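Side-chain contacts in DNA mismatch repair protein MUTS (Thermus aquaticus, PDB 1EWQ), which takes part in DNA repair by binding mismatched base pairs and has a weak ATPase activity: residues G153-T158 and A223-A228; Y167-R172 and R242-G247; E208-G213 and R219-L224. All coordinates share one frame; numbering follows the deposited sequence.

Overall arrangement
All three contacts belong to the region of the mixed sheet of MutS domain II and illustrate how one sheet is covered on both faces. Interaction 1 seats helix 215-232 on strand 154-160. Interaction 3, its centre about 8 Å from that of interaction 1, ties the same helix to the loop leading into it; the two share Ala223 and Leu224. Interaction 2, its centre about 14 Å from that of interaction 1 and 17 Å from that of interaction 3, joins helix 163-173 to the residues just after edge strand 242-243. Interaction 3 is nested within interaction 2. Interactions 1 and 2 cross along the chain, which knits the later segments into the earlier sheet.

Interaction 1 of 3, residues G153-T158 and A223-A228; sequences GEFKGT and ALLAYA
The ring of Phe155 meets helix 215-232 with its outer end: Leu224 CD1 lies at the ring edge, near the ring plane and 4.1 Å from CE1, while Leu225 approaches CZ obliquely. The aromatic ring of Phe241 also packs against that of Phe155, in a T-shaped (edge-to-face) pair, and the side chain of Arg221 packs on it as well. The two leucines serve the ring differently. Leu224 slides past it in the opposite direction and offers a single methyl, whereas Leu225 crosses it at about a right angle and gathers its whole fork around one carbon, with CG 3.9 Å from Phe155 CZ and CD1 and CD2 each 4.0 Å from that same CZ. The reach of the phenylalanine comes from its first torsion, which holds CG anti to the backbone N (chi1 -170°) and carries the ring tip toward the helix even though the backbones stay 9.2 Å apart between the CA atoms of Phe155 and Leu224. This is helix-on-sheet packing in the RNase H-like connector domain of MutS. Leu224 is also pressed against Leu134, Ala136, Ala146 and Leu148, and so sits over several strands at once, while Leu225 reaches Leu238 of a loop. No polar group takes part across the two segments. The helix is therefore probably seated by shape and the burial of apolar surface, and the ring's setting rests on packing, including that of Phe241.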
loop_
_atom_site.group_PDB
_atom_site.type_symbol
_atom_site.label_atom_id
_atom_site.label_comp_id
_atom_site.label_asym_id
_atom_site.label_seq_id
_atom_site.Cartn_x
_atom_site.Cartn_y
_atom_site.Cartn_z
ATOM N N GLY C 153 -4.832 -1.450 -30.547
ATOM C CA GLY C 153 -4.233 -2.018 -31.735
ATOM C C GLY C 153 -2.889 -1.373 -32.031
ATOM O O GLY C 153 -2.240 -1.735 -33.013
ATOM N N GLU C 154 -2.469 -0.415 -31.201
ATOM C CA GLU C 154 -1.178 0.230 -31.425
ATOM C C GLU C 154 -0.149 -0.894 -31.404
ATOM O O GLU C 154 -0.093 -1.696 -30.468
ATOM C CB GLU C 154 -0.852 1.271 -30.349
ATOM C CG GLU C 154 0.411 2.051 -30.689
ATOM C CD GLU C 154 0.688 3.229 -29.762
ATOM O OE1 GLU C 154 0.174 3.246 -28.617
ATOM O OE2 GLU C 154 1.446 4.133 -30.184
ATOM N N PHE C 155 0.668 -0.928 -32.445
ATOM C CA PHE C 155 1.646 -1.986 -32.633
ATOM C C PHE C 155 2.934 -1.357 -33.188
ATOM O O PHE C 155 2.981 -0.935 -34.346
ATOM C CB PHE C 155 1.000 -2.974 -33.614
ATOM C CG PHE C 155 1.722 -4.273 -33.771
ATOM C CD1 PHE C 155 2.406 -4.852 -32.709
ATOM C CD2 PHE C 155 1.640 -4.966 -34.975
ATOM C CE1 PHE C 155 2.995 -6.110 -32.848
ATOM C CE2 PHE C 155 2.221 -6.216 -35.122
ATOM C CZ PHE C 155 2.898 -6.791 -34.062
ATOM N N LYS C 156 3.976 -1.298 -32.359
ATOM C CA LYS C 156 5.225 -0.678 -32.769
ATOM C C LYS C 156 6.471 -1.268 -32.107
ATOM O O LYS C 156 6.395 -1.978 -31.093
ATOM C CB LYS C 156 5.176 0.827 -32.478
ATOM C CG LYS C 156 4.880 1.162 -31.022
ATOM C CD LYS C 156 5.093 2.630 -30.721
ATOM C CE LYS C 156 4.827 2.940 -29.261
ATOM N NZ LYS C 156 5.087 4.391 -28.970
ATOM N N GLY C 157 7.626 -0.956 -32.681
ATOM C CA GLY C 157 8.862 -1.465 -32.131
ATOM C C GLY C 157 10.063 -0.860 -32.805
ATOM O O GLY C 157 9.939 -0.156 -33.803
ATOM N N THR C 158 11.234 -1.156 -32.258
ATOM C CA THR C 158 12.475 -0.636 -32.794
ATOM C C THR C 158 13.648 -1.507 -32.352
ATOM O O THR C 158 13.488 -2.449 -31.578
ATOM C CB THR C 158 12.709 0.817 -32.304
ATOM O OG1 THR C 158 13.874 1.356 -32.938
ATOM C CG2 THR C 158 12.912 0.844 -30.802
ATOM N N ALA C 223 6.573 -12.675 -30.256
ATOM C CA ALA C 223 6.203 -12.892 -28.867
ATOM C C ALA C 223 4.917 -12.148 -28.521
ATOM O O ALA C 223 4.009 -12.718 -27.914
ATOM C CB ALA C 223 7.328 -12.441 -27.948
ATOM N N LEU C 224 4.835 -10.880 -28.916
ATOM C CA LEU C 224 3.649 -10.076 -28.625
ATOM C C LEU C 224 2.392 -10.695 -29.231
ATOM O O LEU C 224 1.370 -10.823 -28.555
ATOM C CB LEU C 224 3.827 -8.648 -29.153
ATOM C CG LEU C 224 4.855 -7.747 -28.452
ATOM C CD1 LEU C 224 4.990 -6.444 -29.227
ATOM C CD2 LEU C 224 4.419 -7.459 -27.011
ATOM N N LEU C 225 2.486 -11.091 -30.499
ATOM C CA LEU C 225 1.362 -11.690 -31.204
ATOM C C LEU C 225 0.943 -13.052 -30.653
ATOM O O LEU C 225 -0.250 -13.341 -30.546
ATOM C CB LEU C 225 1.673 -11.799 -32.701
ATOM C CG LEU C 225 1.709 -10.463 -33.456
ATOM C CD1 LEU C 225 2.209 -10.678 -34.875
ATOM C CD2 LEU C 225 0.315 -9.837 -33.464
ATOM N N ALA C 226 1.911 -13.887 -30.295
ATOM C CA ALA C 226 1.588 -15.205 -29.766
ATOM C C ALA C 226 0.926 -15.057 -28.405
ATOM O O ALA C 226 -0.074 -15.716 -28.114
ATOM C CB ALA C 226 2.849 -16.055 -29.645
ATOM N N TYR C 227 1.479 -14.181 -27.574
ATOM C CA TYR C 227 0.941 -13.962 -26.237
ATOM C C TYR C 227 -0.457 -13.325 -26.248
ATOM O O TYR C 227 -1.379 -13.844 -25.630
ATOM C CB TYR C 227 1.908 -13.091 -25.428
ATOM C CG TYR C 227 1.652 -13.108 -23.939
ATOM C CD1 TYR C 227 1.978 -14.225 -23.168
ATOM C CD2 TYR C 227 1.060 -12.015 -23.302
ATOM C CE1 TYR C 227 1.720 -14.258 -21.804
ATOM C CE2 TYR C 227 0.795 -12.035 -21.929
ATOM C CZ TYR C 227 1.128 -13.162 -21.191
ATOM O OH TYR C 227 0.857 -13.199 -19.843
ATOM N N ALA C 228 -0.615 -12.211 -26.955
ATOM C CA ALA C 228 -1.901 -11.513 -27.001
ATOM C C ALA C 228 -3.025 -12.280 -27.694
ATOM O O ALA C 228 -4.179 -12.169 -27.296
ATOM C CB ALA C 228 -1.728 -10.143 -27.650
#

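Interaction 2 of 3, residues Y167-R172 and R242-G247; sequences YDELFR and RFYDPG
Glu169 and Tyr244 come together from opposite directions, and the Tyr244 hydroxyl donates a hydrogen bond of 2.7 Å from OH to Glu169 OE1. The oxygen is met on its anti side, 24° out of the carboxylate plane, and lies at the edge of the phenol ring; ring and carboxylate are turned 64° from each other. A bend at chi2 (-50°) steers the glutamate chain so that its other oxygen can serve Arg172, three residues on along the helix: Arg172 NH1 reaches Glu169 OE2 at 2.6 Å, nearly along the C-O axis and in the guanidinium plane. Each oxygen has a short bond to a donor of its own, and OE1 a further weak one with His173, which probably stabilises the charged form in this buried setting. Pro246 belongs to the same close part, crossing the glutamate at about a right angle with CB 3.5 Å from Glu169 OE2. The contact links helix 163-173, which packs on one face of the mixed sheet, to the residues that follow edge strand 242-243, which runs parallel to strand 154-160. An Asx turn after Tyr244, in which Asp245 OD1 accepts from Gly247 N, brackets Pro246; Asp245 and Gly247 are themselves exposed. The fit is looser between Pro246 and Arg172, where CB stays 4.4 Å from Arg172 NH1. There water 1 bridges the two, accepting from Arg172 NH1 and donating to Pro246 O at 2.7 Å.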
loop_
_atom_site.group_PDB
_atom_site.type_symbol
_atom_site.label_atom_id
_atom_site.label_comp_id
_atom_site.label_asym_id
_atom_site.label_seq_id
_atom_site.Cartn_x
_atom_site.Cartn_y
_atom_site.Cartn_z
ATOM N N TYR C 167 16.774 -0.070 -22.172
ATOM C CA TYR C 167 16.128 0.260 -20.914
ATOM C C TYR C 167 15.430 1.613 -20.949
ATOM O O TYR C 167 14.301 1.726 -20.475
ATOM C CB TYR C 167 17.129 0.206 -19.755
ATOM C CG TYR C 167 17.568 -1.207 -19.393
ATOM C CD1 TYR C 167 16.985 -2.322 -20.006
ATOM C CD2 TYR C 167 18.565 -1.427 -18.446
ATOM C CE1 TYR C 167 17.391 -3.628 -19.686
ATOM C CE2 TYR C 167 18.976 -2.720 -18.118
ATOM C CZ TYR C 167 18.385 -3.814 -18.742
ATOM O OH TYR C 167 18.812 -5.087 -18.431
ATOM N N ASP C 168 16.074 2.631 -21.518
ATOM C CA ASP C 168 15.433 3.941 -21.587
ATOM C C ASP C 168 14.179 3.922 -22.445
ATOM O O ASP C 168 13.182 4.548 -22.099
ATOM C CB ASP C 168 16.381 5.009 -22.137
ATOM C CG ASP C 168 17.373 5.494 -21.109
ATOM O OD1 ASP C 168 17.059 5.452 -19.904
ATOM O OD2 ASP C 168 18.463 5.938 -21.514
ATOM N N GLU C 169 14.231 3.215 -23.571
ATOM C CA GLU C 169 13.073 3.140 -24.452
ATOM C C GLU C 169 11.937 2.452 -23.729
ATOM O O GLU C 169 10.781 2.832 -23.867
ATOM C CB GLU C 169 13.383 2.356 -25.732
ATOM C CG GLU C 169 13.687 3.210 -26.936
ATOM C CD GLU C 169 12.652 4.298 -27.186
ATOM O OE1 GLU C 169 11.499 3.999 -27.545
ATOM O OE2 GLU C 169 13.009 5.471 -27.017
ATOM N N LEU C 170 12.283 1.430 -22.959
ATOM C CA LEU C 170 11.293 0.669 -22.211
ATOM C C LEU C 170 10.663 1.556 -21.135
ATOM O O LEU C 170 9.441 1.621 -21.010
ATOM C CB LEU C 170 11.956 -0.567 -21.577
ATOM C CG LEU C 170 11.118 -1.679 -20.915
ATOM C CD1 LEU C 170 10.333 -1.105 -19.765
ATOM C CD2 LEU C 170 10.186 -2.305 -21.923
ATOM N N PHE C 171 11.496 2.266 -20.380
ATOM C CA PHE C 171 10.984 3.123 -19.318
ATOM C C PHE C 171 10.025 4.225 -19.781
ATOM O O PHE C 171 8.982 4.434 -19.166
ATOM C CB PHE C 171 12.122 3.777 -18.554
ATOM C CG PHE C 171 11.660 4.560 -17.378
ATOM C CD1 PHE C 171 11.431 3.930 -16.162
ATOM C CD2 PHE C 171 11.394 5.919 -17.493
ATOM C CE1 PHE C 171 10.943 4.640 -15.079
ATOM C CE2 PHE C 171 10.900 6.640 -16.407
ATOM C CZ PHE C 171 10.675 6.001 -15.203
ATOM N N ARG C 172 10.372 4.940 -20.846
ATOM C CA ARG C 172 9.488 6.002 -21.311
ATOM C C ARG C 172 8.096 5.473 -21.690
ATOM O O ARG C 172 7.145 6.240 -21.756
ATOM C CB ARG C 172 10.115 6.778 -22.494
ATOM C CG ARG C 172 10.947 5.936 -23.448
ATOM C CD ARG C 172 11.254 6.587 -24.815
ATOM N NE ARG C 172 11.408 8.046 -24.814
ATOM C CZ ARG C 172 12.154 8.713 -25.698
ATOM N NH1 ARG C 172 12.822 8.044 -26.636
ATOM N NH2 ARG C 172 12.219 10.043 -25.673
ATOM N N ARG C 242 4.628 -0.328 -36.675
ATOM C CA ARG C 242 5.560 0.763 -36.882
ATOM C C ARG C 242 6.959 0.459 -36.377
ATOM O O ARG C 242 7.186 0.288 -35.179
ATOM C CB ARG C 242 5.065 2.034 -36.207
ATOM C CG ARG C 242 3.920 2.708 -36.926
ATOM C CD ARG C 242 4.038 4.210 -36.751
ATOM N NE ARG C 242 3.988 4.580 -35.347
ATOM C CZ ARG C 242 4.864 5.379 -34.743
ATOM N NH1 ARG C 242 5.875 5.901 -35.425
ATOM N NH2 ARG C 242 4.720 5.658 -33.453
ATOM N N PHE C 243 7.895 0.390 -37.311
ATOM C CA PHE C 243 9.295 0.171 -36.994
ATOM C C PHE C 243 9.817 1.607 -36.954
ATOM O O PHE C 243 10.121 2.192 -37.999
ATOM C CB PHE C 243 9.956 -0.617 -38.126
ATOM C CG PHE C 243 11.413 -0.907 -37.908
ATOM C CD1 PHE C 243 12.184 -1.439 -38.941
ATOM C CD2 PHE C 243 12.022 -0.644 -36.684
ATOM C CE1 PHE C 243 13.532 -1.700 -38.759
ATOM C CE2 PHE C 243 13.368 -0.901 -36.492
ATOM C CZ PHE C 243 14.128 -1.430 -37.530
ATOM N N TYR C 244 9.890 2.190 -35.758
ATOM C CA TYR C 244 10.329 3.576 -35.625
ATOM C C TYR C 244 11.795 3.761 -35.246
ATOM O O TYR C 244 12.533 2.791 -35.051
ATOM C CB TYR C 244 9.425 4.311 -34.619
ATOM C CG TYR C 244 9.555 3.848 -33.183
ATOM C CD1 TYR C 244 10.390 4.520 -32.293
ATOM C CD2 TYR C 244 8.852 2.729 -32.714
ATOM C CE1 TYR C 244 10.528 4.099 -30.974
ATOM C CE2 TYR C 244 8.984 2.294 -31.391
ATOM C CZ TYR C 244 9.824 2.992 -30.534
ATOM O OH TYR C 244 9.963 2.602 -29.232
ATOM N N ASP C 245 12.207 5.022 -35.160
ATOM C CA ASP C 245 13.573 5.365 -34.808
ATOM C C ASP C 245 13.598 6.383 -33.675
ATOM O O ASP C 245 13.251 7.544 -33.869
ATOM C CB ASP C 245 14.298 5.937 -36.024
ATOM C CG ASP C 245 15.731 6.327 -35.719
ATOM O OD1 ASP C 245 16.217 6.067 -34.589
ATOM O OD2 ASP C 245 16.374 6.896 -36.625
ATOM N N PRO C 246 14.015 5.956 -32.470
ATOM C CA PRO C 246 14.073 6.864 -31.319
ATOM C C PRO C 246 15.069 7.993 -31.554
ATOM O O PRO C 246 14.951 9.072 -30.975
ATOM C CB PRO C 246 14.472 5.942 -30.170
ATOM C CG PRO C 246 15.278 4.871 -30.862
ATOM C CD PRO C 246 14.456 4.603 -32.096
ATOM N N GLY C 247 16.032 7.743 -32.433
ATOM C CA GLY C 247 17.027 8.755 -32.739
ATOM C C GLY C 247 16.424 9.933 -33.483
ATOM O O GLY C 247 17.051 10.981 -33.609
HETATM O O HOH W 1 14.075 9.271 -28.449
#

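Interaction 3 of 3, residues E208-G213 and R219-L224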
loop_
_atom_site.group_PDB
_atom_site.type_symbol
_atom_site.label_atom_id
_atom_site.label_comp_id
_atom_site.label_asym_id
_atom_site.label_seq_id
_atom_site.Cartn_x
_atom_site.Cartn_y
_atom_site.Cartn_z
ATOM N N GLU C 208 9.345 -17.120 -31.552
ATOM C CA GLU C 208 9.556 -17.501 -32.940
ATOM C C GLU C 208 9.287 -16.231 -33.754
ATOM O O GLU C 208 8.232 -15.613 -33.616
ATOM C CB GLU C 208 8.571 -18.606 -33.345
ATOM C CG GLU C 208 8.503 -19.790 -32.375
ATOM C CD GLU C 208 9.874 -20.215 -31.852
ATOM O OE1 GLU C 208 10.856 -20.176 -32.633
ATOM O OE2 GLU C 208 9.967 -20.598 -30.660
ATOM N N PRO C 209 10.233 -15.828 -34.613
ATOM C CA PRO C 209 10.049 -14.617 -35.420
ATOM C C PRO C 209 8.735 -14.536 -36.189
ATOM O O PRO C 209 8.119 -15.543 -36.489
ATOM C CB PRO C 209 11.269 -14.630 -36.343
ATOM C CG PRO C 209 11.574 -16.097 -36.484
ATOM C CD PRO C 209 11.423 -16.578 -35.061
ATOM N N GLU C 210 8.311 -13.317 -36.491
ATOM C CA GLU C 210 7.090 -13.088 -37.253
ATOM C C GLU C 210 7.399 -11.949 -38.204
ATOM O O GLU C 210 8.032 -10.973 -37.813
ATOM C CB GLU C 210 5.937 -12.697 -36.326
ATOM C CG GLU C 210 4.584 -12.445 -37.014
ATOM C CD GLU C 210 4.532 -11.135 -37.786
ATOM O OE1 GLU C 210 5.250 -10.178 -37.413
ATOM O OE2 GLU C 210 3.759 -11.055 -38.760
ATOM N N GLY C 211 6.975 -12.081 -39.453
ATOM C CA GLY C 211 7.215 -11.028 -40.427
ATOM C C GLY C 211 8.642 -10.883 -40.921
ATOM O O GLY C 211 9.446 -11.803 -40.811
ATOM N N GLU C 212 8.954 -9.706 -41.456
ATOM C CA GLU C 212 10.276 -9.408 -41.998
ATOM C C GLU C 212 11.009 -8.364 -41.163
ATOM O O GLU C 212 10.411 -7.712 -40.299
ATOM C CB GLU C 212 10.145 -8.867 -43.424
ATOM C CG GLU C 212 9.697 -7.397 -43.457
ATOM C CD GLU C 212 9.481 -6.865 -44.862
ATOM O OE1 GLU C 212 10.419 -6.959 -45.689
ATOM O OE2 GLU C 212 8.372 -6.349 -45.130
ATOM N N GLY C 213 12.300 -8.197 -41.450
ATOM C CA GLY C 213 13.103 -7.218 -40.747
ATOM C C GLY C 213 14.170 -7.814 -39.849
ATOM O O GLY C 213 14.437 -9.015 -39.916
ATOM N N ARG C 219 11.410 -11.357 -33.622
ATOM C CA ARG C 219 11.185 -12.251 -32.493
ATOM C C ARG C 219 10.300 -11.596 -31.432
ATOM O O ARG C 219 9.343 -12.210 -30.956
ATOM C CB ARG C 219 12.522 -12.679 -31.887
ATOM C CG ARG C 219 13.425 -13.384 -32.895
ATOM C CD ARG C 219 14.726 -13.810 -32.255
ATOM N NE ARG C 219 14.507 -14.818 -31.235
ATOM C CZ ARG C 219 15.080 -14.803 -30.039
ATOM N NH1 ARG C 219 15.914 -13.820 -29.716
ATOM N NH2 ARG C 219 14.805 -15.760 -29.160
ATOM N N ALA C 220 10.617 -10.356 -31.070
ATOM C CA ALA C 220 9.832 -9.642 -30.067
ATOM C C ALA C 220 8.384 -9.525 -30.544
ATOM O O ALA C 220 7.447 -9.776 -29.782
ATOM C CB ALA C 220 10.421 -8.254 -29.825
ATOM N N ARG C 221 8.216 -9.155 -31.813
ATOM C CA ARG C 221 6.901 -9.004 -32.411
ATOM C C ARG C 221 6.167 -10.350 -32.358
ATOM O O ARG C 221 4.973 -10.416 -32.017
ATOM C CB ARG C 221 7.068 -8.516 -33.852
ATOM C CG ARG C 221 5.800 -8.088 -34.570
ATOM C CD ARG C 221 6.144 -7.222 -35.786
ATOM N NE ARG C 221 6.928 -7.977 -36.753
ATOM C CZ ARG C 221 7.828 -7.448 -37.575
ATOM N NH1 ARG C 221 8.075 -6.147 -37.558
ATOM N NH2 ARG C 221 8.483 -8.229 -38.422
ATOM N N GLY C 222 6.884 -11.423 -32.676
ATOM C CA GLY C 222 6.282 -12.743 -32.643
ATOM C C GLY C 222 5.768 -13.038 -31.250
ATOM O O GLY C 222 4.664 -13.569 -31.070
ATOM N N ALA C 223 6.573 -12.675 -30.256
ATOM C CA ALA C 223 6.203 -12.892 -28.867
ATOM C C ALA C 223 4.917 -12.148 -28.521
ATOM O O ALA C 223 4.009 -12.718 -27.914
ATOM C CB ALA C 223 7.328 -12.441 -27.948
ATOM N N LEU C 224 4.835 -10.880 -28.916
ATOM C CA LEU C 224 3.649 -10.076 -28.625
ATOM C C LEU C 224 2.392 -10.695 -29.231
ATOM O O LEU C 224 1.370 -10.823 -28.555
ATOM C CB LEU C 224 3.827 -8.648 -29.153
ATOM C CG LEU C 224 4.855 -7.747 -28.452
ATOM C CD1 LEU C 224 4.990 -6.444 -29.227
ATOM C CD2 LEU C 224 4.419 -7.459 -27.011
HETATM O O HOH W 2 10.385 -5.455 -38.943
#
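Glu210 and Arg221 cross at about a right angle where the loop folds back on the helix it leads into, helix 215-232, one of those that pack on the mixed sheet. Their flat ends are nearly perpendicular, carboxylate and guanidinium standing 81° apart. Arg221 CG is anti to the backbone N (chi1 -171°), and a bend at chi3 then lays the guanidinium edge along the loop. From that edge the arginine grips Glu210 side-on at two atoms: NE forms a salt bridge with Glu210 OE1 at 2.8 Å, tilted from the guanidinium plane, while NH2 donates to Glu210 O at 2.8 Å, in the carbonyl plane and on a lone pair. The same NH2 also donates to Glu212 O at 2.7 Å, exactly in the guanidinium plane, so one arginine pins the loop on both sides of Gly211. Phe241 adds a cation-pi contact, which probably helps hold the guanidinium. Next along the helix, at Gly222, the backbones come close: having no side chain, this glycine lets Glu208 O approach to 3.6 Å from its CA and lets Glu210 CB rest 3.7 Å from the same CA. At the exposed margin Pro209 CB lies beside Arg219 CG, while the guanidinium of Arg219 turns to a salt bridge with Glu183. Water 2 completes the clasp, donating to Glu212 O at 2.6 Å and accepting from Arg221 NH1 at 2.8 Å.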